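Thermoresistant glucokinase (Janibacter sp. HTCC2649, PDB 4EUN) probably catalyses the ATP-dependent phosphorylation of gluconate, as a P-loop kinase of the gluconokinase type. Local coordinates at residues 109-115 / 158-162; 40-45 / 128-132; 29-33 / 190-194. All coordinates share one frame; numbering follows the deposited sequence.

Contact 1 of 3, residues 109-115 / 158-162; sequences SALKRTY and QLATL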
ATOM      1  N   SER A 109       1.590 -11.428   2.995  1.00 24.86           N
ATOM      2  CA  SER A 109       2.249 -12.604   2.428  1.00 24.85           C
ATOM      3  C   SER A 109       1.618 -13.876   3.003  1.00 22.75           C
ATOM      4  O   SER A 109       0.501 -13.843   3.520  1.00 25.99           O
ATOM      5  CB  SER A 109       3.745 -12.561   2.720  1.00 26.68           C
ATOM      6  OG  SER A 109       3.973 -12.244   4.078  1.00 33.77           O
ATOM      7  N   ALA A 110       2.320 -15.009   2.903  1.00 23.24           N
ATOM      8  CA  ALA A 110       1.742 -16.296   3.293  1.00 26.81           C
ATOM      9  C   ALA A 110       1.373 -16.331   4.771  1.00 28.05           C
ATOM     10  O   ALA A 110       2.143 -15.886   5.625  1.00 29.18           O
ATOM     11  CB  ALA A 110       2.692 -17.412   2.977  1.00 20.59           C
ATOM     12  N   LEU A 111       0.197 -16.867   5.074  1.00 24.68           N
ATOM     13  CA  LEU A 111      -0.208 -17.002   6.459  1.00 22.53           C
ATOM     14  C   LEU A 111      -0.616 -18.428   6.794  1.00 27.81           C
ATOM     15  O   LEU A 111      -1.295 -19.104   6.006  1.00 28.65           O
ATOM     16  CB  LEU A 111      -1.401 -16.114   6.742  1.00 21.81           C
ATOM     17  CG  LEU A 111      -1.245 -14.630   6.435  1.00 16.90           C
ATOM     18  CD1 LEU A 111      -2.600 -13.957   6.560  1.00 21.15           C
ATOM     19  CD2 LEU A 111      -0.241 -14.021   7.385  1.00 29.56           C
ATOM     20  N   LYS A 112      -0.205 -18.868   7.978  1.00 19.81           N
ATOM     21  CA  LYS A 112      -0.704 -20.084   8.575  1.00 20.14           C
ATOM     22  C   LYS A 112      -2.077 -19.816   9.161  1.00 22.47           C
ATOM     23  O   LYS A 112      -2.417 -18.669   9.424  1.00 22.96           O
ATOM     24  CB  LYS A 112       0.230 -20.516   9.700  1.00 23.56           C
ATOM     25  CG  LYS A 112       1.635 -20.873   9.253  1.00 23.58           C
ATOM     26  CD  LYS A 112       2.410 -21.469  10.433  1.00 24.33           C
ATOM     27  CE  LYS A 112       3.855 -21.771  10.064  1.00 28.86           C
ATOM     28  NZ  LYS A 112       4.570 -22.425  11.201  1.00 29.05           N
ATOM     29  N   ARG A 113      -2.847 -20.878   9.391  1.00 25.25           N
ATOM     30  CA  ARG A 113      -4.119 -20.762  10.105  1.00 23.68           C
ATOM     31  C   ARG A 113      -3.985 -20.036  11.438  1.00 24.73           C
ATOM     32  O   ARG A 113      -4.768 -19.134  11.737  1.00 24.78           O
ATOM     33  CB  ARG A 113      -4.714 -22.153  10.348  1.00 24.90           C
ATOM     34  CG  ARG A 113      -5.808 -22.177  11.420  1.00 35.77           C
ATOM     35  CD  ARG A 113      -7.076 -21.581  10.870  1.00 35.37           C
ATOM     36  NE  ARG A 113      -8.039 -21.217  11.909  1.00 34.91           N
ATOM     37  CZ  ARG A 113      -9.254 -21.741  12.019  1.00 34.22           C
ATOM     38  NH1 ARG A 113      -9.660 -22.669  11.161  1.00 34.50           N
ATOM     39  NH2 ARG A 113     -10.063 -21.333  12.985  1.00 39.75           N
ATOM     40  N   THR A 114      -2.996 -20.421  12.242  1.00 24.96           N
ATOM     41  CA  THR A 114      -2.759 -19.743  13.526  1.00 25.42           C
ATOM     42  C   THR A 114      -2.490 -18.242  13.371  1.00 27.94           C
ATOM     43  O   THR A 114      -2.827 -17.463  14.265  1.00 27.35           O
ATOM     44  CB  THR A 114      -1.589 -20.361  14.302  1.00 35.41           C
ATOM     45  OG1 THR A 114      -0.421 -20.365  13.473  1.00 28.87           O
ATOM     46  CG2 THR A 114      -1.913 -21.784  14.734  1.00 29.41           C
ATOM     47  N   TYR A 115      -1.854 -17.840  12.267  1.00 24.11           N
ATOM     48  CA  TYR A 115      -1.612 -16.417  12.019  1.00 22.85           C
ATOM     49  C   TYR A 115      -2.934 -15.707  11.774  1.00 20.77           C
ATOM     50  O   TYR A 115      -3.144 -14.584  12.250  1.00 21.45           O
ATOM     51  CB  TYR A 115      -0.723 -16.187  10.789  1.00 19.00           C
ATOM     52  CG  TYR A 115       0.669 -16.772  10.852  1.00 20.54           C
ATOM     53  CD1 TYR A 115       1.152 -17.401  11.997  1.00 24.83           C
ATOM     54  CD2 TYR A 115       1.507 -16.695   9.749  1.00 21.10           C
ATOM     55  CE1 TYR A 115       2.432 -17.943  12.027  1.00 25.56           C
ATOM     56  CE2 TYR A 115       2.777 -17.237   9.771  1.00 21.94           C
ATOM     57  CZ  TYR A 115       3.237 -17.852  10.913  1.00 21.73           C
ATOM     58  OH  TYR A 115       4.520 -18.389  10.935  1.00 28.23           O
ATOM     59  N   GLN A 158       7.615 -19.902   1.430  1.00 22.15           N
ATOM     60  CA  GLN A 158       6.332 -19.217   1.495  1.00 21.95           C
ATOM     61  C   GLN A 158       5.188 -20.151   1.122  1.00 27.79           C
ATOM     62  O   GLN A 158       4.136 -20.142   1.762  1.00 26.35           O
ATOM     63  CB  GLN A 158       6.351 -17.969   0.598  1.00 22.69           C
ATOM     64  CG  GLN A 158       7.080 -16.793   1.217  1.00 26.72           C
ATOM     65  CD  GLN A 158       6.147 -15.962   2.077  1.00 29.08           C
ATOM     66  OE1 GLN A 158       5.188 -15.385   1.575  1.00 28.71           O
ATOM     67  NE2 GLN A 158       6.402 -15.934   3.386  1.00 30.96           N
ATOM     68  N   LEU A 159       5.394 -20.970   0.094  1.00 23.12           N
ATOM     69  CA  LEU A 159       4.348 -21.887  -0.338  1.00 24.47           C
ATOM     70  C   LEU A 159       4.109 -22.958   0.725  1.00 25.90           C
ATOM     71  O   LEU A 159       3.011 -23.490   0.843  1.00 29.12           O
ATOM     72  CB  LEU A 159       4.697 -22.517  -1.685  1.00 24.29           C
ATOM     73  CG  LEU A 159       4.748 -21.530  -2.849  1.00 28.17           C
ATOM     74  CD1 LEU A 159       5.287 -22.222  -4.085  1.00 38.79           C
ATOM     75  CD2 LEU A 159       3.374 -20.952  -3.132  1.00 26.89           C
ATOM     76  N   ALA A 160       5.138 -23.243   1.518  1.00 29.56           N
ATOM     77  CA  ALA A 160       4.986 -24.158   2.647  1.00 38.44           C
ATOM     78  C   ALA A 160       4.222 -23.522   3.818  1.00 38.38           C
ATOM     79  O   ALA A 160       3.549 -24.218   4.576  1.00 40.49           O
ATOM     80  CB  ALA A 160       6.342 -24.659   3.103  1.00 42.58           C
ATOM     81  N   THR A 161       4.326 -22.202   3.953  1.00 35.75           N
ATOM     82  CA  THR A 161       3.710 -21.460   5.062  1.00 34.31           C
ATOM     83  C   THR A 161       2.230 -21.166   4.805  1.00 41.12           C
ATOM     84  O   THR A 161       1.428 -21.052   5.736  1.00 37.92           O
ATOM     85  CB  THR A 161       4.476 -20.128   5.304  1.00 36.20           C
ATOM     86  OG1 THR A 161       5.828 -20.422   5.685  1.00 37.40           O
ATOM     87  CG2 THR A 161       3.816 -19.279   6.390  1.00 32.33           C
ATOM     88  N   LEU A 162       1.881 -21.054   3.528  1.00 32.83           N
ATOM     89  CA  LEU A 162       0.532 -20.695   3.105  1.00 33.55           C
ATOM     90  C   LEU A 162      -0.429 -21.870   3.287  1.00 37.21           C
ATOM     91  O   LEU A 162      -0.528 -22.739   2.417  1.00 38.92           O
ATOM     92  CB  LEU A 162       0.573 -20.241   1.642  1.00 32.01           C
ATOM     93  CG  LEU A 162      -0.652 -19.538   1.069  1.00 31.01           C
ATOM     94  CD1 LEU A 162      -1.165 -18.591   2.076  1.00 38.91           C
ATOM     95  CD2 LEU A 162      -0.317 -18.783  -0.197  1.00 30.76           C
TER
HETATM   96  O   HOH W   1       4.692 -14.612   5.303  1.00 30.13           O
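Q158, on helix 155-161, reaches A110 and S109 in the loop after strand 104-108. Its chain can be followed outward. CB leads away from the helix, with CG anti to the carbonyl carbon (chi1 -78°). A sharp bend at the next bond (chi2 -88°) turns the amide back over A110, whose CB lies 3.9 Å from Q158 CD. OE1 then accepts a hydrogen bond from the backbone N of A110, at 3.2 Å. The bond is nearly straight at hydrogen (166°), but the donor is tilted from the carbonyl plane. S109 CB also touches OE1. At the other corner of the amide, NE2 donates to a water. The same water donates to A110 O and is hydrogen-bonded to S109 OG. Both ends of the amide are thus used, which fixes its rotation.

A110 CB also sits against the last turn of the helix, 3.3 Å from Q158 O and 3.8 Å from L162 CB. The methyl CG2 of T161 lies near A110 O and K112 CG, and meets the Y115 ring obliquely at CE2. T161 OG1 bonds back to S157 O within its own helix. K112 NZ forms a salt bridge with D80, and Y115 OH a hydrogen bond to the same carboxylate oxygen. The arrangement joins the loop after the inner strand 104-108 to the C-terminal end of helix 155-161, in the three-layer alpha/beta fold of P-loop kinases.

Contact 2 of 3, residues 40-45 / 128-132; sequences SGKTTI and FLHLD. With SO4 (sulfate ion), chain B.
The phosphate-binding loop, or P-loop (Walker A), of a nucleotide kinase probably forms one side of this contact. A sulfate ion, probably from the crystallisation liquor, sits at the start of helix 42-53, where a nucleotide phosphate probably binds. G41 N donates to sulfate O4 at 2.7 Å and T43 N to O3 at 3.2 Å. K42 N makes a weak bond to O1. The K42 chain bends at its last two torsions (chi3 -57°, chi4 -74°), which curls it back over the loop and brings NZ to sulfate O1, 2.7 Å away. NZ also bonds to G36 O, and G39 N adds another donor to the sulfate.

Behind the loop, L131 of strand 127-132 fills the inner side. Its CD2 lies 3.2 Å from S40 O and 3.3 Å from G41 C, and also touches K42 CG. I45 CG1 meets the same methyl at 3.9 Å. L129 CD1 is a looser neighbour of I45 CG2. S40 OG bonds to V37 O within the loop.

No hydrogen bond joins the two segments. The strand gives the loop an apolar backing, while amides, a lysine and the helix start face the anion. This setting probably helps to offset the charge of a bound phosphate.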
ATOM      1  N   SER A  40       2.313 -12.593  -6.525  1.00 32.77           N
ATOM      2  CA  SER A  40       1.029 -13.194  -6.859  1.00 34.80           C
ATOM      3  C   SER A  40       0.033 -12.163  -7.400  1.00 36.77           C
ATOM      4  O   SER A  40      -0.940 -12.522  -8.066  1.00 33.86           O
ATOM      5  CB  SER A  40       0.452 -13.946  -5.657  1.00 36.83           C
ATOM      6  OG  SER A  40       0.277 -13.096  -4.539  1.00 37.70           O
ATOM      7  N   GLY A  41       0.282 -10.884  -7.121  1.00 36.67           N
ATOM      8  CA  GLY A  41      -0.567  -9.815  -7.630  1.00 38.37           C
ATOM      9  C   GLY A  41      -1.522  -9.249  -6.596  1.00 34.59           C
ATOM     10  O   GLY A  41      -2.575  -8.698  -6.945  1.00 32.44           O
ATOM     11  N   LYS A  42      -1.159  -9.383  -5.322  1.00 28.85           N
ATOM     12  CA  LYS A  42      -2.047  -9.000  -4.224  1.00 31.49           C
ATOM     13  C   LYS A  42      -2.364  -7.518  -4.205  1.00 34.76           C
ATOM     14  O   LYS A  42      -3.489  -7.113  -3.890  1.00 29.19           O
ATOM     15  CB  LYS A  42      -1.422  -9.362  -2.879  1.00 27.71           C
ATOM     16  CG  LYS A  42      -1.258 -10.829  -2.611  1.00 35.12           C
ATOM     17  CD  LYS A  42      -0.763 -11.010  -1.191  1.00 33.40           C
ATOM     18  CE  LYS A  42       0.537 -10.248  -0.948  1.00 31.51           C
ATOM     19  NZ  LYS A  42       1.682 -10.933  -1.600  1.00 31.14           N
ATOM     20  N   THR A  43      -1.360  -6.704  -4.508  1.00 31.69           N
ATOM     21  CA  THR A  43      -1.545  -5.259  -4.492  1.00 30.17           C
ATOM     22  C   THR A  43      -2.585  -4.828  -5.522  1.00 30.85           C
ATOM     23  O   THR A  43      -3.467  -4.026  -5.216  1.00 30.47           O
ATOM     24  CB  THR A  43      -0.214  -4.516  -4.708  1.00 35.52           C
ATOM     25  OG1 THR A  43       0.687  -4.852  -3.644  1.00 36.25           O
ATOM     26  CG2 THR A  43      -0.436  -3.012  -4.720  1.00 36.99           C
ATOM     27  N   THR A  44      -2.496  -5.381  -6.730  1.00 32.97           N
ATOM     28  CA  THR A  44      -3.464  -5.083  -7.785  1.00 36.04           C
ATOM     29  C   THR A  44      -4.901  -5.435  -7.377  1.00 32.58           C
ATOM     30  O   THR A  44      -5.823  -4.641  -7.574  1.00 35.41           O
ATOM     31  CB  THR A  44      -3.084  -5.787  -9.108  1.00 34.58           C
ATOM     32  OG1 THR A  44      -1.841  -5.256  -9.588  1.00 39.88           O
ATOM     33  CG2 THR A  44      -4.151  -5.563 -10.157  1.00 38.29           C
ATOM     34  N   ILE A  45      -5.090  -6.620  -6.803  1.00 27.25           N
ATOM     35  CA  ILE A  45      -6.404  -7.046  -6.338  1.00 23.46           C
ATOM     36  C   ILE A  45      -6.918  -6.162  -5.198  1.00 27.64           C
ATOM     37  O   ILE A  45      -8.053  -5.684  -5.239  1.00 28.99           O
ATOM     38  CB  ILE A  45      -6.396  -8.532  -5.884  1.00 27.50           C
ATOM     39  CG1 ILE A  45      -5.876  -9.439  -7.006  1.00 33.41           C
ATOM     40  CG2 ILE A  45      -7.785  -8.961  -5.436  1.00 27.12           C
ATOM     41  CD1 ILE A  45      -6.656  -9.318  -8.307  1.00 37.91           C
ATOM     42  N   PHE A 128     -11.004 -13.215   4.089  1.00 20.64           N
ATOM     43  CA  PHE A 128      -9.754 -13.444   3.384  1.00 20.36           C
ATOM     44  C   PHE A 128      -9.962 -13.675   1.903  1.00 22.24           C
ATOM     45  O   PHE A 128     -10.857 -14.416   1.505  1.00 24.48           O
ATOM     46  CB  PHE A 128      -9.023 -14.655   4.000  1.00 20.81           C
ATOM     47  CG  PHE A 128      -8.478 -14.374   5.362  1.00 21.46           C
ATOM     48  CD1 PHE A 128      -9.280 -14.504   6.491  1.00 22.62           C
ATOM     49  CD2 PHE A 128      -7.170 -13.924   5.511  1.00 18.55           C
ATOM     50  CE1 PHE A 128      -8.779 -14.201   7.756  1.00 22.72           C
ATOM     51  CE2 PHE A 128      -6.662 -13.626   6.767  1.00 18.56           C
ATOM     52  CZ  PHE A 128      -7.466 -13.764   7.888  1.00 21.02           C
ATOM     53  N   LEU A 129      -9.142 -13.021   1.088  1.00 20.13           N
ATOM     54  CA  LEU A 129      -9.054 -13.342  -0.331  1.00 18.15           C
ATOM     55  C   LEU A 129      -7.707 -14.017  -0.521  1.00 19.40           C
ATOM     56  O   LEU A 129      -6.655 -13.400  -0.357  1.00 18.88           O
ATOM     57  CB  LEU A 129      -9.153 -12.076  -1.188  1.00 19.71           C
ATOM     58  CG  LEU A 129     -10.385 -11.195  -0.977  1.00 21.39           C
ATOM     59  CD1 LEU A 129     -10.241  -9.922  -1.797  1.00 20.98           C
ATOM     60  CD2 LEU A 129     -11.661 -11.932  -1.351  1.00 26.33           C
ATOM     61  N   HIS A 130      -7.739 -15.300  -0.841  1.00 19.32           N
ATOM     62  CA  HIS A 130      -6.508 -16.077  -0.973  1.00 19.98           C
ATOM     63  C   HIS A 130      -6.096 -16.152  -2.447  1.00 22.23           C
ATOM     64  O   HIS A 130      -6.690 -16.894  -3.229  1.00 21.68           O
ATOM     65  CB  HIS A 130      -6.733 -17.472  -0.392  1.00 20.72           C
ATOM     66  CG  HIS A 130      -5.588 -18.415  -0.588  1.00 20.71           C
ATOM     67  ND1 HIS A 130      -5.721 -19.772  -0.386  1.00 20.66           N
ATOM     68  CD2 HIS A 130      -4.300 -18.208  -0.952  1.00 22.15           C
ATOM     69  CE1 HIS A 130      -4.565 -20.364  -0.634  1.00 22.75           C
ATOM     70  NE2 HIS A 130      -3.687 -19.444  -0.983  1.00 21.42           N
ATOM     71  N   LEU A 131      -5.095 -15.354  -2.816  1.00 20.64           N
ATOM     72  CA  LEU A 131      -4.635 -15.260  -4.194  1.00 19.09           C
ATOM     73  C   LEU A 131      -3.507 -16.259  -4.388  1.00 25.49           C
ATOM     74  O   LEU A 131      -2.473 -16.188  -3.714  1.00 25.49           O
ATOM     75  CB  LEU A 131      -4.148 -13.838  -4.479  1.00 23.25           C
ATOM     76  CG  LEU A 131      -3.774 -13.429  -5.905  1.00 28.20           C
ATOM     77  CD1 LEU A 131      -4.976 -13.457  -6.826  1.00 25.87           C
ATOM     78  CD2 LEU A 131      -3.200 -12.034  -5.856  1.00 29.00           C
ATOM     79  N   ASP A 132      -3.699 -17.209  -5.293  1.00 21.90           N
ATOM     80  CA  ASP A 132      -2.725 -18.270  -5.408  1.00 22.70           C
ATOM     81  C   ASP A 132      -2.825 -18.990  -6.740  1.00 21.89           C
ATOM     82  O   ASP A 132      -3.751 -18.771  -7.519  1.00 24.36           O
ATOM     83  CB  ASP A 132      -2.922 -19.244  -4.253  1.00 23.55           C
ATOM     84  CG  ASP A 132      -1.631 -19.863  -3.789  1.00 26.38           C
ATOM     85  OD1 ASP A 132      -0.656 -19.887  -4.566  1.00 33.74           O
ATOM     86  OD2 ASP A 132      -1.585 -20.325  -2.634  1.00 21.30           O
TER
HETATM   87  S   SO4 B 201       2.357  -8.850  -4.918  1.00 48.39           S
HETATM   88  O1  SO4 B 201       1.819  -9.968  -4.153  1.00 36.09           O
HETATM   89  O2  SO4 B 201       3.783  -8.747  -4.643  1.00 58.62           O
HETATM   90  O3  SO4 B 201       1.681  -7.623  -4.521  1.00 44.60           O
HETATM   91  O4  SO4 B 201       2.161  -9.056  -6.344  1.00 44.07           O

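Contact 3 of 3, residues 29-33 / 190-194; sequences TRHVV and WLDIA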
ATOM      1  N   THR A  29     -18.311  -2.379  10.265  1.00 36.16           N
ATOM      2  CA  THR A  29     -17.116  -2.165   9.466  1.00 28.99           C
ATOM      3  C   THR A  29     -16.690  -3.482   8.854  1.00 30.32           C
ATOM      4  O   THR A  29     -17.047  -4.549   9.358  1.00 32.67           O
ATOM      5  CB  THR A  29     -15.970  -1.531  10.271  1.00 30.17           C
ATOM      6  OG1 THR A  29     -15.619  -2.378  11.370  1.00 29.51           O
ATOM      7  CG2 THR A  29     -16.399  -0.167  10.810  1.00 30.41           C
ATOM      8  N   ARG A  30     -15.951  -3.408   7.755  1.00 26.95           N
ATOM      9  CA  ARG A  30     -15.475  -4.610   7.082  1.00 23.37           C
ATOM     10  C   ARG A  30     -13.965  -4.588   7.042  1.00 22.68           C
ATOM     11  O   ARG A  30     -13.348  -3.518   6.949  1.00 24.48           O
ATOM     12  CB  ARG A  30     -16.014  -4.678   5.655  1.00 25.40           C
ATOM     13  CG  ARG A  30     -17.529  -4.723   5.564  1.00 27.80           C
ATOM     14  CD  ARG A  30     -18.086  -5.998   6.179  1.00 27.44           C
ATOM     15  NE  ARG A  30     -17.588  -7.184   5.483  1.00 27.72           N
ATOM     16  CZ  ARG A  30     -18.134  -7.691   4.380  1.00 29.27           C
ATOM     17  NH1 ARG A  30     -19.197  -7.120   3.835  1.00 31.68           N
ATOM     18  NH2 ARG A  30     -17.608  -8.769   3.817  1.00 28.61           N
ATOM     19  N   HIS A  31     -13.363  -5.771   7.104  1.00 21.82           N
ATOM     20  CA  HIS A  31     -11.918  -5.872   7.142  1.00 19.19           C
ATOM     21  C   HIS A  31     -11.479  -7.060   6.322  1.00 21.59           C
ATOM     22  O   HIS A  31     -11.818  -8.199   6.633  1.00 25.71           O
ATOM     23  CB  HIS A  31     -11.443  -5.948   8.598  1.00 22.25           C
ATOM     24  CG  HIS A  31     -11.995  -4.830   9.423  1.00 24.72           C
ATOM     25  ND1 HIS A  31     -11.417  -3.578   9.443  1.00 23.26           N
ATOM     26  CD2 HIS A  31     -13.119  -4.738  10.171  1.00 25.27           C
ATOM     27  CE1 HIS A  31     -12.153  -2.771  10.191  1.00 21.40           C
ATOM     28  NE2 HIS A  31     -13.186  -3.449  10.644  1.00 23.88           N
ATOM     29  N   VAL A  32     -10.747  -6.765   5.254  1.00 19.43           N
ATOM     30  CA  VAL A  32     -10.389  -7.768   4.259  1.00 19.41           C
ATOM     31  C   VAL A  32      -8.886  -7.941   4.270  1.00 19.87           C
ATOM     32  O   VAL A  32      -8.146  -6.973   4.394  1.00 18.80           O
ATOM     33  CB  VAL A  32     -10.851  -7.325   2.845  1.00 21.33           C
ATOM     34  CG1 VAL A  32     -10.523  -8.392   1.802  1.00 22.01           C
ATOM     35  CG2 VAL A  32     -12.348  -7.024   2.843  1.00 22.74           C
ATOM     36  N   VAL A  33      -8.437  -9.189   4.153  1.00 18.92           N
ATOM     37  CA  VAL A  33      -7.019  -9.481   4.002  1.00 18.98           C
ATOM     38  C   VAL A  33      -6.819 -10.229   2.696  1.00 19.81           C
ATOM     39  O   VAL A  33      -7.448 -11.264   2.481  1.00 20.87           O
ATOM     40  CB  VAL A  33      -6.473 -10.337   5.180  1.00 18.51           C
ATOM     41  CG1 VAL A  33      -5.035 -10.773   4.905  1.00 21.06           C
ATOM     42  CG2 VAL A  33      -6.547  -9.537   6.482  1.00 22.26           C
ATOM     43  N   TRP A 190     -18.358 -11.545  -3.945  1.00 35.44           N
ATOM     44  CA  TRP A 190     -18.337 -12.333  -2.728  1.00 35.42           C
ATOM     45  C   TRP A 190     -18.369 -11.474  -1.454  1.00 31.97           C
ATOM     46  O   TRP A 190     -19.150 -11.745  -0.539  1.00 37.04           O
ATOM     47  CB  TRP A 190     -17.129 -13.269  -2.713  1.00 34.83           C
ATOM     48  CG  TRP A 190     -17.098 -14.083  -1.480  1.00 33.42           C
ATOM     49  CD1 TRP A 190     -17.921 -15.127  -1.167  1.00 36.60           C
ATOM     50  CD2 TRP A 190     -16.221 -13.911  -0.367  1.00 28.73           C
ATOM     51  NE1 TRP A 190     -17.602 -15.618   0.075  1.00 37.31           N
ATOM     52  CE2 TRP A 190     -16.559 -14.894   0.586  1.00 31.75           C
ATOM     53  CE3 TRP A 190     -15.181 -13.023  -0.082  1.00 27.19           C
ATOM     54  CZ2 TRP A 190     -15.888 -15.011   1.805  1.00 33.75           C
ATOM     55  CZ3 TRP A 190     -14.514 -13.142   1.122  1.00 30.80           C
ATOM     56  CH2 TRP A 190     -14.873 -14.124   2.054  1.00 34.64           C
ATOM     57  N   LEU A 191     -17.523 -10.449  -1.401  1.00 30.50           N
ATOM     58  CA  LEU A 191     -17.419  -9.594  -0.220  1.00 28.99           C
ATOM     59  C   LEU A 191     -18.729  -8.880   0.086  1.00 35.44           C
ATOM     60  O   LEU A 191     -19.071  -8.665   1.250  1.00 36.17           O
ATOM     61  CB  LEU A 191     -16.310  -8.553  -0.411  1.00 31.27           C
ATOM     62  CG  LEU A 191     -14.874  -9.065  -0.344  1.00 26.02           C
ATOM     63  CD1 LEU A 191     -13.909  -7.998  -0.818  1.00 31.26           C
ATOM     64  CD2 LEU A 191     -14.549  -9.471   1.081  1.00 27.55           C
ATOM     65  N   ASP A 192     -19.445  -8.505  -0.972  1.00 38.51           N
ATOM     66  CA  ASP A 192     -20.707  -7.779  -0.864  1.00 43.33           C
ATOM     67  C   ASP A 192     -20.622  -6.628   0.135  1.00 40.98           C
ATOM     68  O   ASP A 192     -21.431  -6.525   1.057  1.00 45.46           O
ATOM     69  CB  ASP A 192     -21.850  -8.727  -0.502  1.00 47.85           C
ATOM     70  CG  ASP A 192     -23.210  -8.080  -0.664  1.00 60.37           C
ATOM     71  OD1 ASP A 192     -23.321  -7.115  -1.451  1.00 64.05           O
ATOM     72  OD2 ASP A 192     -24.163  -8.531   0.001  1.00 68.10           O
ATOM     73  N   ILE A 193     -19.618  -5.777  -0.047  1.00 39.62           N
ATOM     74  CA  ILE A 193     -19.421  -4.632   0.826  1.00 40.75           C
ATOM     75  C   ILE A 193     -20.613  -3.711   0.670  1.00 45.29           C
ATOM     76  O   ILE A 193     -20.975  -3.346  -0.447  1.00 48.10           O
ATOM     77  CB  ILE A 193     -18.140  -3.855   0.460  1.00 41.33           C
ATOM     78  CG1 ILE A 193     -16.912  -4.774   0.489  1.00 45.67           C
ATOM     79  CG2 ILE A 193     -17.962  -2.670   1.392  1.00 38.13           C
ATOM     80  CD1 ILE A 193     -16.534  -5.258   1.871  1.00 40.54           C
ATOM     81  N   ALA A 194     -21.237  -3.355   1.786  1.00 45.25           N
ATOM     82  CA  ALA A 194     -22.405  -2.480   1.746  1.00 52.11           C
ATOM     83  C   ALA A 194     -21.981  -1.124   1.203  1.00 56.77           C
ATOM     84  O   ALA A 194     -20.938  -0.601   1.594  1.00 53.46           O
ATOM     85  CB  ALA A 194     -23.020  -2.339   3.127  1.00 57.71           C
TER
HETATM   86  O   HOH W   2     -20.826  -4.797   4.490  1.00 33.38           O
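R30 and V32 pack against the end of helix 180-191, at the N-terminal end of the central strand of the parallel sheet in a P-loop kinase fold. That strand is 31-35, and the helix lies over one face of the sheet.

The tight part begins with an apolar pair. V32 CG2 and L191 CD2 reach toward each other, tip to tip, at 3.7 Å. With V32 CG1 anti to the backbone N (chi1 -178°), CG2 is the branch that meets L191, and it also lies 4.1 Å from L191 CD1. V32 touches L129 of the next strand too, so this end is buried between sheet and helix.

The R30 grip is close as well. Its chain folds twice (chi2 -65°, chi3 -61°) and lays the guanidinium beside the helix end. I193 CD1 sits over the centre of one face, 3.8 Å above the plane. The same methyl touches R30 CB and CG, so it rests in the bend of the chain. NH2 forms a salt bridge with D127, which helps to hold the group in place.

The open side lies past the helix. Helix 180-191 ends at L191, and D192, exposed and with positive phi, turns the chain out of it. A water accepts hydrogen bonds from R30 NH1 and A194 N, bridging to this last part.

Two nitrogens of R30 share one acceptor, L191 O. NH1 and NH2 are each 3.0 Å from it, and the NH2 bond lies in the carbonyl plane, on a lone pair.

In the fold
From the N terminus, residues 29-33 open the widest loop, which contact 3 closes at 190-194, near the C-terminal end. Contacts 1 and 2 both lie within it. Residues 40-45 come next and meet 128-132 in contact 2. Residues 109-115 fall inside that loop, but their partner 158-162 follows it, so contacts 1 and 2 cross. The two touch where L162 meets H130 and D132. Contacts 2 and 3 share the sheet: strands 31-35 and 127-132 are neighbours, and W190 packs on L129. Contact 1 joins the loop after strand 104-108 to helix 155-161, contact 2 the P-loop to strand 127-132, and contact 3 strand 31-35 to helix 180-191.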